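Local atomic coordinates of uncharacterized protein Atu2773 (Agrobacterium tumefaciens, PDB entry 2QV5), a protein that is of unknown function but, as a divergent member of the polysaccharide deacetylase family, may act on carbohydrate substrates. Residues K48-L53 with V57-A62; Q73-R76 with E81-L84; S167-I172 with Q180-V185; D201-I206 with G211-V216. One frame throughout, in Å; residues are numbered along the deposited sequence. Where two conformers were deposited one is given.

Contact 1: K48-L53 with V57-A62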
loop_
_atom_site.group_PDB
_atom_site.type_symbol
_atom_site.label_atom_id
_atom_site.label_comp_id
_atom_site.label_asym_id
_atom_site.label_seq_id
_atom_site.Cartn_x
_atom_site.Cartn_y
_atom_site.Cartn_z
ATOM N N LYS A 48 -6.280 13.293 -11.047
ATOM C CA LYS A 48 -5.063 14.086 -10.882
ATOM C C LYS A 48 -3.872 13.186 -10.562
ATOM O O LYS A 48 -2.802 13.374 -11.136
ATOM C CB LYS A 48 -5.241 15.145 -9.792
ATOM C CG LYS A 48 -4.132 16.174 -9.762
ATOM C CD LYS A 48 -4.338 17.197 -8.655
ATOM C CE LYS A 48 -3.055 17.996 -8.398
ATOM N NZ LYS A 48 -2.451 18.553 -9.654
ATOM N N ALA A 49 -4.079 12.199 -9.680
ATOM C CA ALA A 49 -3.018 11.245 -9.277
ATOM C C ALA A 49 -2.437 10.499 -10.483
ATOM O O ALA A 49 -1.228 10.409 -10.624
ATOM C CB ALA A 49 -3.551 10.248 -8.240
ATOM N N ILE A 50 -3.316 9.970 -11.337
ATOM C CA ILE A 50 -2.933 9.232 -12.539
ATOM C C ILE A 50 -2.246 10.148 -13.567
ATOM O O ILE A 50 -1.243 9.769 -14.180
ATOM C CB ILE A 50 -4.190 8.578 -13.210
ATOM C CG1 ILE A 50 -4.885 7.594 -12.260
ATOM C CG2 ILE A 50 -3.843 7.908 -14.545
ATOM C CD1 ILE A 50 -4.139 6.328 -11.996
ATOM N N ARG A 51 -2.808 11.343 -13.752
ATOM C CA ARG A 51 -2.260 12.365 -14.664
ATOM C C ARG A 51 -0.839 12.825 -14.293
ATOM O O ARG A 51 0.006 13.022 -15.175
ATOM C CB ARG A 51 -3.208 13.568 -14.676
ATOM C CG ARG A 51 -2.941 14.642 -15.709
ATOM C CD ARG A 51 -3.928 15.783 -15.491
ATOM N NE ARG A 51 -3.517 17.021 -16.147
ATOM C CZ ARG A 51 -2.846 18.007 -15.555
ATOM N NH1 ARG A 51 -2.499 17.915 -14.274
ATOM N NH2 ARG A 51 -2.524 19.095 -16.247
ATOM N N ASP A 52 -0.583 12.986 -12.993
ATOM C CA ASP A 52 0.631 13.657 -12.515
ATOM C C ASP A 52 1.780 12.790 -11.997
ATOM O O ASP A 52 2.945 13.163 -12.158
ATOM C CB ASP A 52 0.287 14.701 -11.446
ATOM C CG ASP A 52 -0.510 15.873 -11.991
ATOM O OD1 ASP A 52 -0.678 15.989 -13.227
ATOM O OD2 ASP A 52 -0.981 16.679 -11.163
ATOM N N LEU A 53 1.472 11.674 -11.338
ATOM C CA LEU A 53 2.529 10.855 -10.735
ATOM C C LEU A 53 3.224 10.033 -11.818
ATOM O O LEU A 53 2.558 9.511 -12.698
ATOM C CB LEU A 53 1.978 9.941 -9.628
ATOM C CG LEU A 53 1.338 10.668 -8.431
ATOM C CD1 LEU A 53 0.381 9.774 -7.669
ATOM C CD2 LEU A 53 2.388 11.234 -7.490
ATOM N N VAL A 57 5.748 5.442 -9.045
ATOM C CA VAL A 57 5.002 5.622 -7.806
ATOM C C VAL A 57 3.934 4.538 -7.712
ATOM O O VAL A 57 3.106 4.364 -8.620
ATOM C CB VAL A 57 4.396 7.041 -7.724
ATOM C CG1 VAL A 57 3.527 7.221 -6.464
ATOM C CG2 VAL A 57 5.508 8.086 -7.745
ATOM N N THR A 58 3.962 3.805 -6.606
ATOM C CA THR A 58 2.996 2.741 -6.340
ATOM C C THR A 58 1.675 3.390 -5.925
ATOM O O THR A 58 1.677 4.371 -5.186
ATOM C CB THR A 58 3.534 1.808 -5.237
ATOM O OG1 THR A 58 4.760 1.225 -5.692
ATOM C CG2 THR A 58 2.536 0.696 -4.876
ATOM N N LEU A 59 0.556 2.861 -6.414
ATOM C CA LEU A 59 -0.752 3.442 -6.074
ATOM C C LEU A 59 -1.598 2.523 -5.196
ATOM O O LEU A 59 -1.749 1.336 -5.483
ATOM C CB LEU A 59 -1.508 3.862 -7.349
ATOM C CG LEU A 59 -0.750 4.811 -8.303
ATOM C CD1 LEU A 59 -1.560 5.045 -9.568
ATOM C CD2 LEU A 59 -0.405 6.136 -7.664
ATOM N N GLY A 60 -2.142 3.072 -4.114
ATOM C CA GLY A 60 -3.032 2.318 -3.237
ATOM C C GLY A 60 -4.479 2.609 -3.587
ATOM O O GLY A 60 -4.877 3.782 -3.676
ATOM N N PHE A 61 -5.253 1.550 -3.816
ATOM C CA PHE A 61 -6.655 1.692 -4.218
ATOM C C PHE A 61 -7.545 1.434 -3.013
ATOM O O PHE A 61 -7.376 0.438 -2.322
ATOM C CB PHE A 61 -6.993 0.713 -5.354
ATOM C CG PHE A 61 -6.610 1.224 -6.701
ATOM C CD1 PHE A 61 -5.283 1.525 -6.997
ATOM C CD2 PHE A 61 -7.573 1.443 -7.665
ATOM C CE1 PHE A 61 -4.914 2.030 -8.227
ATOM C CE2 PHE A 61 -7.212 1.939 -8.901
ATOM C CZ PHE A 61 -5.872 2.228 -9.187
ATOM N N ALA A 62 -8.479 2.345 -2.758
ATOM C CA ALA A 62 -9.369 2.211 -1.614
ATOM C C ALA A 62 -10.445 1.203 -1.955
ATOM O O ALA A 62 -11.106 1.322 -2.986
ATOM C CB ALA A 62 -9.984 3.531 -1.281
#
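Leu59, whose forked side chain meets both Ile50 and Leu53, also borders the Phe61 ring: its carbonyl O lies at the ring's edge, in the ring plane. The other flat groups, the Asp52 carboxylate and the Arg51 guanidinium, belong to the helix and meet each other far from the strand. OD1 of Asp52 stands 2.8 Å from Arg51 NH1 in a salt bridge. Its second oxygen, OD2, accepts a hydrogen bond from Lys48 NZ at 2.8 Å, part of a second salt bridge, the ammonium arriving nearly along the C-O axis. One carboxylate is thus held between two cations, which would be expected to stabilise its charged form.

The apolar interface divides the work between the two branches of Leu59. Its CD1 meets Ile50 CD1 at 3.8 Å, the two side chains running roughly at right angles, while its CD2 touches Leu53 CD1 at 3.7 Å. This illustrates how helix 43-52 is laid on the sheet in the beta-alpha-beta unit of strand 30-39, this helix and strand 58-62, one step of what appears to be a distorted beta/alpha barrel, as in related polysaccharide deacetylases.

Leu53 has already left the helix, yet with CG anti to its carbonyl carbon (chi1 -61°) it still aims its fork at the strand. Its CD1 also approaches Val57 CG1, at 4.2 Å, so that one methyl serves both Val57 and Leu59. Outside the two segments, Ile50 packs on Trp71 and Ala75 of helix 68-78, and Leu53 on Val36 and on Ile227 of helix 221-233.

Contact 2: Q73-R76 with E81-L84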
loop_
_atom_site.group_PDB
_atom_site.type_symbol
_atom_site.label_atom_id
_atom_site.label_comp_id
_atom_site.label_asym_id
_atom_site.label_seq_id
_atom_site.Cartn_x
_atom_site.Cartn_y
_atom_site.Cartn_z
ATOM N N GLN A 73 -7.412 0.333 -14.662
ATOM C CA GLN A 73 -6.961 0.255 -16.056
ATOM C C GLN A 73 -6.061 1.424 -16.457
ATOM O O GLN A 73 -5.080 1.210 -17.158
ATOM C CB GLN A 73 -8.161 0.160 -17.014
ATOM C CG GLN A 73 -8.971 -1.133 -16.889
ATOM C CD GLN A 73 -10.319 -1.074 -17.617
ATOM O OE1 GLN A 73 -10.522 -0.268 -18.530
ATOM N NE2 GLN A 73 -11.242 -1.938 -17.212
ATOM N N ASP A 74 -6.394 2.640 -16.012
ATOM C CA ASP A 74 -5.567 3.825 -16.238
ATOM C C ASP A 74 -4.195 3.678 -15.578
ATOM O O ASP A 74 -3.170 3.932 -16.210
ATOM C CB ASP A 74 -6.247 5.101 -15.702
ATOM C CG ASP A 74 -7.453 5.540 -16.536
ATOM O OD1 ASP A 74 -7.913 4.789 -17.427
ATOM O OD2 ASP A 74 -7.952 6.659 -16.286
ATOM N N ALA A 75 -4.176 3.239 -14.326
ATOM C CA ALA A 75 -2.903 3.086 -13.596
ATOM C C ALA A 75 -1.984 2.047 -14.237
ATOM O O ALA A 75 -0.802 2.323 -14.467
ATOM C CB ALA A 75 -3.164 2.750 -12.144
ATOM N N ARG A 76 -2.544 0.881 -14.572
ATOM C CA ARG A 76 -1.777 -0.209 -15.178
ATOM C C ARG A 76 -1.340 0.103 -16.609
ATOM O O ARG A 76 -0.287 -0.352 -17.048
ATOM C CB ARG A 76 -2.549 -1.527 -15.128
ATOM C CG ARG A 76 -2.768 -2.062 -13.712
ATOM C CD ARG A 76 -1.444 -2.414 -13.066
ATOM N NE ARG A 76 -0.817 -3.578 -13.687
ATOM C CZ ARG A 76 0.426 -3.975 -13.437
ATOM N NH1 ARG A 76 1.187 -3.297 -12.586
ATOM N NH2 ARG A 76 0.908 -5.052 -14.044
ATOM N N GLU A 81 2.737 0.003 -10.366
ATOM C CA GLU A 81 2.393 -1.081 -9.438
ATOM C C GLU A 81 1.235 -0.615 -8.560
ATOM O O GLU A 81 1.158 0.551 -8.175
ATOM C CB GLU A 81 3.576 -1.455 -8.552
ATOM C CG GLU A 81 3.480 -2.854 -7.971
ATOM C CD GLU A 81 4.709 -3.247 -7.182
ATOM O OE1 GLU A 81 5.791 -3.380 -7.807
ATOM O OE2 GLU A 81 4.579 -3.441 -5.945
ATOM N N ILE A 82 0.322 -1.526 -8.244
ATOM C CA ILE A 82 -0.905 -1.208 -7.504
ATOM C C ILE A 82 -0.980 -2.018 -6.203
ATOM O O ILE A 82 -0.626 -3.194 -6.214
ATOM C CB ILE A 82 -2.155 -1.487 -8.411
ATOM C CG1 ILE A 82 -2.533 -0.255 -9.236
ATOM C CG2 ILE A 82 -3.396 -1.867 -7.609
ATOM C CD1 ILE A 82 -1.660 0.045 -10.400
ATOM N N LEU A 83 -1.464 -1.404 -5.120
ATOM C CA LEU A 83 -1.804 -2.109 -3.867
ATOM C C LEU A 83 -3.287 -1.922 -3.552
ATOM O O LEU A 83 -3.869 -0.883 -3.886
ATOM C CB LEU A 83 -0.973 -1.585 -2.699
ATOM C CG LEU A 83 0.541 -1.812 -2.738
ATOM C CD1 LEU A 83 1.214 -1.208 -1.544
ATOM C CD2 LEU A 83 0.877 -3.291 -2.810
ATOM N N LEU A 84 -3.895 -2.924 -2.915
ATOM C CA LEU A 84 -5.268 -2.808 -2.429
ATOM C C LEU A 84 -5.297 -2.373 -0.960
ATOM O O LEU A 84 -4.713 -3.035 -0.122
ATOM C CB LEU A 84 -5.979 -4.156 -2.556
ATOM C CG LEU A 84 -7.451 -4.217 -2.137
ATOM C CD1 LEU A 84 -8.315 -3.204 -2.914
ATOM C CD2 LEU A 84 -7.935 -5.623 -2.338
#
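Arg76 leaves the helix with CG anti to its carbonyl carbon (chi1 -66°) and bends at chi2 (-64°) and chi3 (-69°), which lays its aliphatic middle against Ile82 and brings its guanidinium beside the Glu81 backbone. The setting is the beta-alpha-beta unit of strand 58-62, helix 68-78 and strand 82-88, part of a parallel sheet that curls toward a barrel. It is a compact example of how a short connection brings the last turns of a helix down onto the strand that follows.

Ala75 faces that strand directly, and its CB lies 3.6 Å from Ile82 CD1. Ile82 CD1 is also 3.6 Å from Arg76 CD and is flanked more loosely by Arg76 CG, the arginine and isoleucine chains passing at a slant. Ile82 was modelled in two conformers, however, so the details of its CD1 contacts hold for one of them and are doubtful for the other. Around this patch, Ala75 also packs on Leu59, Phe61 and Ile50.

The polar ends turn to partners elsewhere. Arg76 NH1 donates to the carbonyl of His80, just before the strand, and more weakly to Tyr20 O. Glu81 starts away from the helix and carries its carboxylate to Thr127 OG1 and the backbone N of Ser245 through OE2, and to Arg22 N through OE1. The opposite charges remain apart, Arg76 NH1 and Glu81 OE1 being separated by 6.6 Å. At the edge of the guanidinium, near its plane, Arg76 NH1 instead has Glu81 CA as its neighbour, at 4.0 Å.

Contact 3: S167-I172 with Q180-V185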
loop_
_atom_site.group_PDB
_atom_site.type_symbol
_atom_site.label_atom_id
_atom_site.label_comp_id
_atom_site.label_asym_id
_atom_site.label_seq_id
_atom_site.Cartn_x
_atom_site.Cartn_y
_atom_site.Cartn_z
ATOM N N SER A 167 1.484 -2.333 16.391
ATOM C CA SER A 167 1.115 -3.276 15.330
ATOM C C SER A 167 1.928 -4.561 15.407
ATOM O O SER A 167 3.144 -4.539 15.619
ATOM C CB SER A 167 1.270 -2.643 13.946
ATOM O OG SER A 167 1.121 -3.626 12.935
ATOM N N LEU A 168 1.230 -5.674 15.227
ATOM C CA LEU A 168 1.797 -7.002 15.369
ATOM C C LEU A 168 2.112 -7.652 14.037
ATOM O O LEU A 168 2.494 -8.814 14.003
ATOM C CB LEU A 168 0.825 -7.894 16.144
ATOM C CG LEU A 168 0.689 -7.613 17.639
ATOM C CD1 LEU A 168 -0.418 -8.459 18.213
ATOM C CD2 LEU A 168 2.015 -7.893 18.358
ATOM N N SER A 169 1.968 -6.896 12.949
ATOM C CA SER A 169 2.111 -7.450 11.598
ATOM C C SER A 169 3.527 -7.909 11.261
ATOM O O SER A 169 3.699 -8.862 10.498
ATOM C CB SER A 169 1.582 -6.472 10.543
ATOM O OG SER A 169 2.490 -5.408 10.318
ATOM N N GLY A 170 4.531 -7.237 11.829
ATOM C CA GLY A 170 5.929 -7.615 11.614
ATOM C C GLY A 170 6.281 -8.944 12.254
ATOM O O GLY A 170 6.928 -9.798 11.633
ATOM N N GLY A 171 5.853 -9.112 13.500
ATOM C CA GLY A 171 6.072 -10.349 14.243
ATOM C C GLY A 171 5.291 -11.530 13.690
ATOM O O GLY A 171 5.843 -12.627 13.571
ATOM N N ILE A 172 4.011 -11.311 13.370
ATOM C CA ILE A 172 3.153 -12.360 12.789
ATOM C C ILE A 172 3.696 -12.873 11.447
ATOM O O ILE A 172 3.781 -14.086 11.231
ATOM C CB ILE A 172 1.664 -11.911 12.668
ATOM C CG1 ILE A 172 1.021 -11.791 14.054
ATOM C CG2 ILE A 172 0.855 -12.899 11.823
ATOM C CD1 ILE A 172 -0.355 -11.133 14.042
ATOM N N GLN A 180 6.323 -9.053 4.161
ATOM C CA GLN A 180 5.774 -7.888 4.855
ATOM C C GLN A 180 6.826 -6.795 4.915
ATOM O O GLN A 180 8.029 -7.076 4.861
ATOM C CB GLN A 180 5.327 -8.277 6.269
ATOM C CG GLN A 180 4.581 -7.211 7.099
ATOM C CD GLN A 180 5.495 -6.411 8.038
ATOM O OE1 GLN A 180 5.069 -5.435 8.645
ATOM N NE2 GLN A 180 6.749 -6.815 8.140
ATOM N N GLY A 181 6.361 -5.555 5.009
ATOM C CA GLY A 181 7.225 -4.396 5.185
ATOM C C GLY A 181 6.467 -3.290 5.901
ATOM O O GLY A 181 5.245 -3.189 5.793
ATOM N N PHE A 182 7.205 -2.474 6.643
ATOM C CA PHE A 182 6.663 -1.288 7.307
ATOM C C PHE A 182 7.083 -0.090 6.478
ATOM O O PHE A 182 8.224 -0.050 5.982
ATOM C CB PHE A 182 7.269 -1.133 8.709
ATOM C CG PHE A 182 6.655 -2.018 9.764
ATOM C CD1 PHE A 182 5.380 -1.755 10.261
ATOM C CD2 PHE A 182 7.379 -3.078 10.308
ATOM C CE1 PHE A 182 4.821 -2.559 11.249
ATOM C CE2 PHE A 182 6.817 -3.894 11.306
ATOM C CZ PHE A 182 5.546 -3.630 11.772
ATOM N N ALA A 183 6.176 0.875 6.307
ATOM C CA ALA A 183 6.559 2.155 5.750
ATOM C C ALA A 183 7.493 2.817 6.737
ATOM O O ALA A 183 7.275 2.745 7.953
ATOM C CB ALA A 183 5.344 3.045 5.508
ATOM N N ASP A 184 8.538 3.437 6.201
ATOM C CA ASP A 184 9.520 4.175 6.992
ATOM C C ASP A 184 9.058 5.592 7.328
ATOM O O ASP A 184 9.367 6.112 8.404
ATOM C CB ASP A 184 10.843 4.257 6.230
ATOM C CG ASP A 184 11.476 2.892 5.994
ATOM O OD1 ASP A 184 12.233 2.427 6.873
ATOM O OD2 ASP A 184 11.227 2.291 4.920
ATOM N N VAL A 185 8.348 6.237 6.400
ATOM C CA VAL A 185 7.966 7.644 6.563
ATOM C C VAL A 185 6.527 7.867 6.094
ATOM O O VAL A 185 6.160 7.419 5.010
ATOM C CB VAL A 185 8.909 8.590 5.734
ATOM C CG1 VAL A 185 8.612 10.070 6.011
ATOM C CG2 VAL A 185 10.373 8.290 6.006
#
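Ser169 and Gln180 face each other across the contact, with Ser169 OG making a close approach of 3.1 Å to Gln180 OE1 while its hydrogen-bond partner is OD2 of Asp160. The glutamine starts out with CG anti to its backbone N and then bends sharply at chi2 (-95°), which turns its amide so that it borders both the first helical turn and the Phe182 ring. There OE1 stands over the centre of one face of that ring, 3.5 Å above its plane, while the other end of the amide lies against the helix, Gln180 NE2 being 3.7 Å from Gly170 CA.

Phe182 itself inclines its outer end toward the helix. Gly170 N approaches its CZ obliquely, at 3.7 Å, and because Gly170 has no side chain the ring can settle directly on the backbone. Ser167 takes another position, its OG at the ring's edge near the plane, 4.2 Å from Phe182 CE1.

The contact shows how a beta-alpha-beta unit, here strand 157-160, helix 169-176 and strand 180-186, can be joined at the first turn of its helix. Asp160, at the end of the first of those strands, ties the two hydroxyls together, since its OD2 is hydrogen-bonded to Ser167 OG as well. A weak bond also runs from Ser169 N, at the start of the helix, back to Ser167 OG, long at 3.4 Å though nearly straight (170°). Ser169 also packs against Leu144 and Met148 of helix 141-153.

Contact 4: D201-I206 with G211-V216; sequences DDLERI and GQAIGV
Leu203 is the first residue of 201-206 to reach the strand, where it lies over the backbone between Ala213 and Gly215. With CG anti to its backbone N (chi1 -171°), it places CD1 3.5 Å from Gly215 N and 3.8 Å from Ala213 CB. Gly215 brings no side chain into this spot, so the leucine fork rests directly on the main chain.

Next along the helix, Glu204 turns away and is paired by salt bridges to Arg208 and Arg237. Arg205 folds back on the outer surface: its NH2 forms a salt bridge of 2.9 Å to Asp202 OD1, with a weak hydrogen bond, and the face of its guanidinium lies over the Asp202 carbonyl O. Ile206 returns to the interface, its CG2 4.0 Å from Ala213 CB, so that this small methyl is shared by two helix residues one turn apart.

The axes of helix 201-206 and strand 212-216 approach to 7.6 Å at 157°, the near-antiparallel course of a helix returning to its sheet in a beta-alpha-beta unit. Leu203 and Ile206 also touch Val185 of strand 180-186, and Leu203 reaches Val32 and Ile34 of strand 30-39, so the helix spans three adjacent strands.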
loop_
_atom_site.group_PDB
_atom_site.type_symbol
_atom_site.label_atom_id
_atom_site.label_comp_id
_atom_site.label_asym_id
_atom_site.label_seq_id
_atom_site.Cartn_x
_atom_site.Cartn_y
_atom_site.Cartn_z
ATOM N N ASP A 201 12.721 14.593 2.386
ATOM C CA ASP A 201 14.134 14.607 2.823
ATOM C C ASP A 201 14.430 13.506 3.847
ATOM O O ASP A 201 15.480 12.859 3.767
ATOM C CB ASP A 201 14.541 15.962 3.423
ATOM C CG ASP A 201 14.643 17.064 2.386
ATOM O OD1 ASP A 201 15.032 16.793 1.228
ATOM O OD2 ASP A 201 14.350 18.222 2.747
ATOM N N ASP A 202 13.522 13.311 4.808
ATOM C CA ASP A 202 13.633 12.214 5.789
ATOM C C ASP A 202 13.721 10.875 5.055
ATOM O O ASP A 202 14.605 10.065 5.328
ATOM C CB ASP A 202 12.448 12.215 6.770
ATOM C CG ASP A 202 12.548 13.313 7.822
ATOM O OD1 ASP A 202 13.602 13.982 7.905
ATOM O OD2 ASP A 202 11.572 13.504 8.582
ATOM N N LEU A 203 12.843 10.685 4.074
ATOM C CA LEU A 203 12.812 9.465 3.269
ATOM C C LEU A 203 14.134 9.204 2.557
ATOM O O LEU A 203 14.652 8.077 2.564
ATOM C CB LEU A 203 11.671 9.522 2.242
ATOM C CG LEU A 203 11.354 8.240 1.447
ATOM C CD1 LEU A 203 10.924 7.116 2.386
ATOM C CD2 LEU A 203 10.263 8.529 0.420
ATOM N N GLU A 204 14.682 10.255 1.963
ATOM C CA GLU A 204 15.940 10.140 1.251
ATOM C C GLU A 204 17.067 9.766 2.225
ATOM O O GLU A 204 17.841 8.861 1.946
ATOM C CB GLU A 204 16.253 11.436 0.504
ATOM C CG GLU A 204 17.645 11.440 -0.087
ATOM C CD GLU A 204 17.928 12.642 -0.958
ATOM O OE1 GLU A 204 16.994 13.417 -1.265
ATOM O OE2 GLU A 204 19.101 12.801 -1.345
ATOM N N ARG A 205 17.121 10.445 3.369
ATOM C CA ARG A 205 18.122 10.165 4.403
ATOM C C ARG A 205 18.094 8.705 4.881
ATOM O O ARG A 205 19.139 8.045 4.944
ATOM C CB ARG A 205 17.944 11.127 5.590
ATOM C CG ARG A 205 18.863 10.819 6.779
ATOM C CD ARG A 205 18.696 11.763 7.983
ATOM N NE ARG A 205 17.317 12.168 8.289
ATOM C CZ ARG A 205 16.422 11.441 8.958
ATOM N NH1 ARG A 205 16.707 10.222 9.401
ATOM N NH2 ARG A 205 15.216 11.940 9.175
ATOM N N ILE A 206 16.898 8.211 5.212
ATOM C CA ILE A 206 16.698 6.819 5.641
ATOM C C ILE A 206 17.042 5.815 4.524
ATOM O O ILE A 206 17.726 4.825 4.771
ATOM C CB ILE A 206 15.248 6.592 6.170
ATOM C CG1 ILE A 206 14.989 7.492 7.383
ATOM C CG2 ILE A 206 14.998 5.109 6.538
ATOM C CD1 ILE A 206 13.535 7.632 7.754
ATOM N N GLY A 211 19.899 1.691 2.503
ATOM C CA GLY A 211 19.903 1.101 1.168
ATOM C C GLY A 211 18.542 1.237 0.506
ATOM O O GLY A 211 18.462 1.426 -0.705
ATOM N N GLN A 212 17.471 1.162 1.303
ATOM C CA GLN A 212 16.093 1.280 0.805
ATOM C C GLN A 212 15.158 1.873 1.859
ATOM O O GLN A 212 15.430 1.778 3.062
ATOM C CB GLN A 212 15.557 -0.084 0.331
ATOM C CG GLN A 212 15.461 -1.157 1.430
ATOM C CD GLN A 212 15.043 -2.531 0.919
ATOM O OE1 GLN A 212 15.711 -3.119 0.069
ATOM N NE2 GLN A 212 13.946 -3.060 1.462
ATOM N N ALA A 213 14.068 2.484 1.395
ATOM C CA ALA A 213 12.992 2.954 2.266
ATOM C C ALA A 213 11.665 3.124 1.527
ATOM O O ALA A 213 11.637 3.301 0.311
ATOM C CB ALA A 213 13.373 4.266 2.951
ATOM N N ILE A 214 10.573 3.094 2.294
ATOM C CA ILE A 214 9.207 3.218 1.780
ATOM C C ILE A 214 8.532 4.417 2.434
ATOM O O ILE A 214 8.528 4.537 3.661
ATOM C CB ILE A 214 8.361 1.950 2.069
ATOM C CG1 ILE A 214 8.958 0.705 1.391
ATOM C CG2 ILE A 214 6.890 2.169 1.634
ATOM C CD1 ILE A 214 8.396 -0.632 1.905
ATOM N N GLY A 215 7.993 5.318 1.610
ATOM C CA GLY A 215 7.163 6.419 2.079
ATOM C C GLY A 215 5.720 6.199 1.675
ATOM O O GLY A 215 5.447 5.590 0.639
ATOM N N VAL A 216 4.789 6.655 2.509
ATOM C CA VAL A 216 3.368 6.550 2.188
ATOM C C VAL A 216 2.710 7.938 2.231
ATOM O O VAL A 216 3.125 8.806 2.999
ATOM C CB VAL A 216 2.606 5.545 3.101
ATOM C CG1 VAL A 216 3.026 4.112 2.811
ATOM C CG2 VAL A 216 2.804 5.861 4.578
#

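How the contacts relate
From the N terminus, each contact closes a short connection from a helix to the strand after it, and all four lie in series, with none nested in or crossing another. Contact 1 closes before contact 2 opens; strand 58-62 leads into helix 68-78, and strands 58-62 and 82-88 are neighbours, joined by probable backbone hydrogen bonds such as Leu59 O to Leu83 N. Farther along, contacts 3 and 4 repeat the relation, since strand 180-186 runs beside strand 212-218. Contacts 1 and 3 lie on opposite sides of the chain's centre, their centres about 23 Å apart. Strand 30-39 joins the two pairs on one side, and strands 128-131 and 157-160 on the other, within one curled parallel sheet.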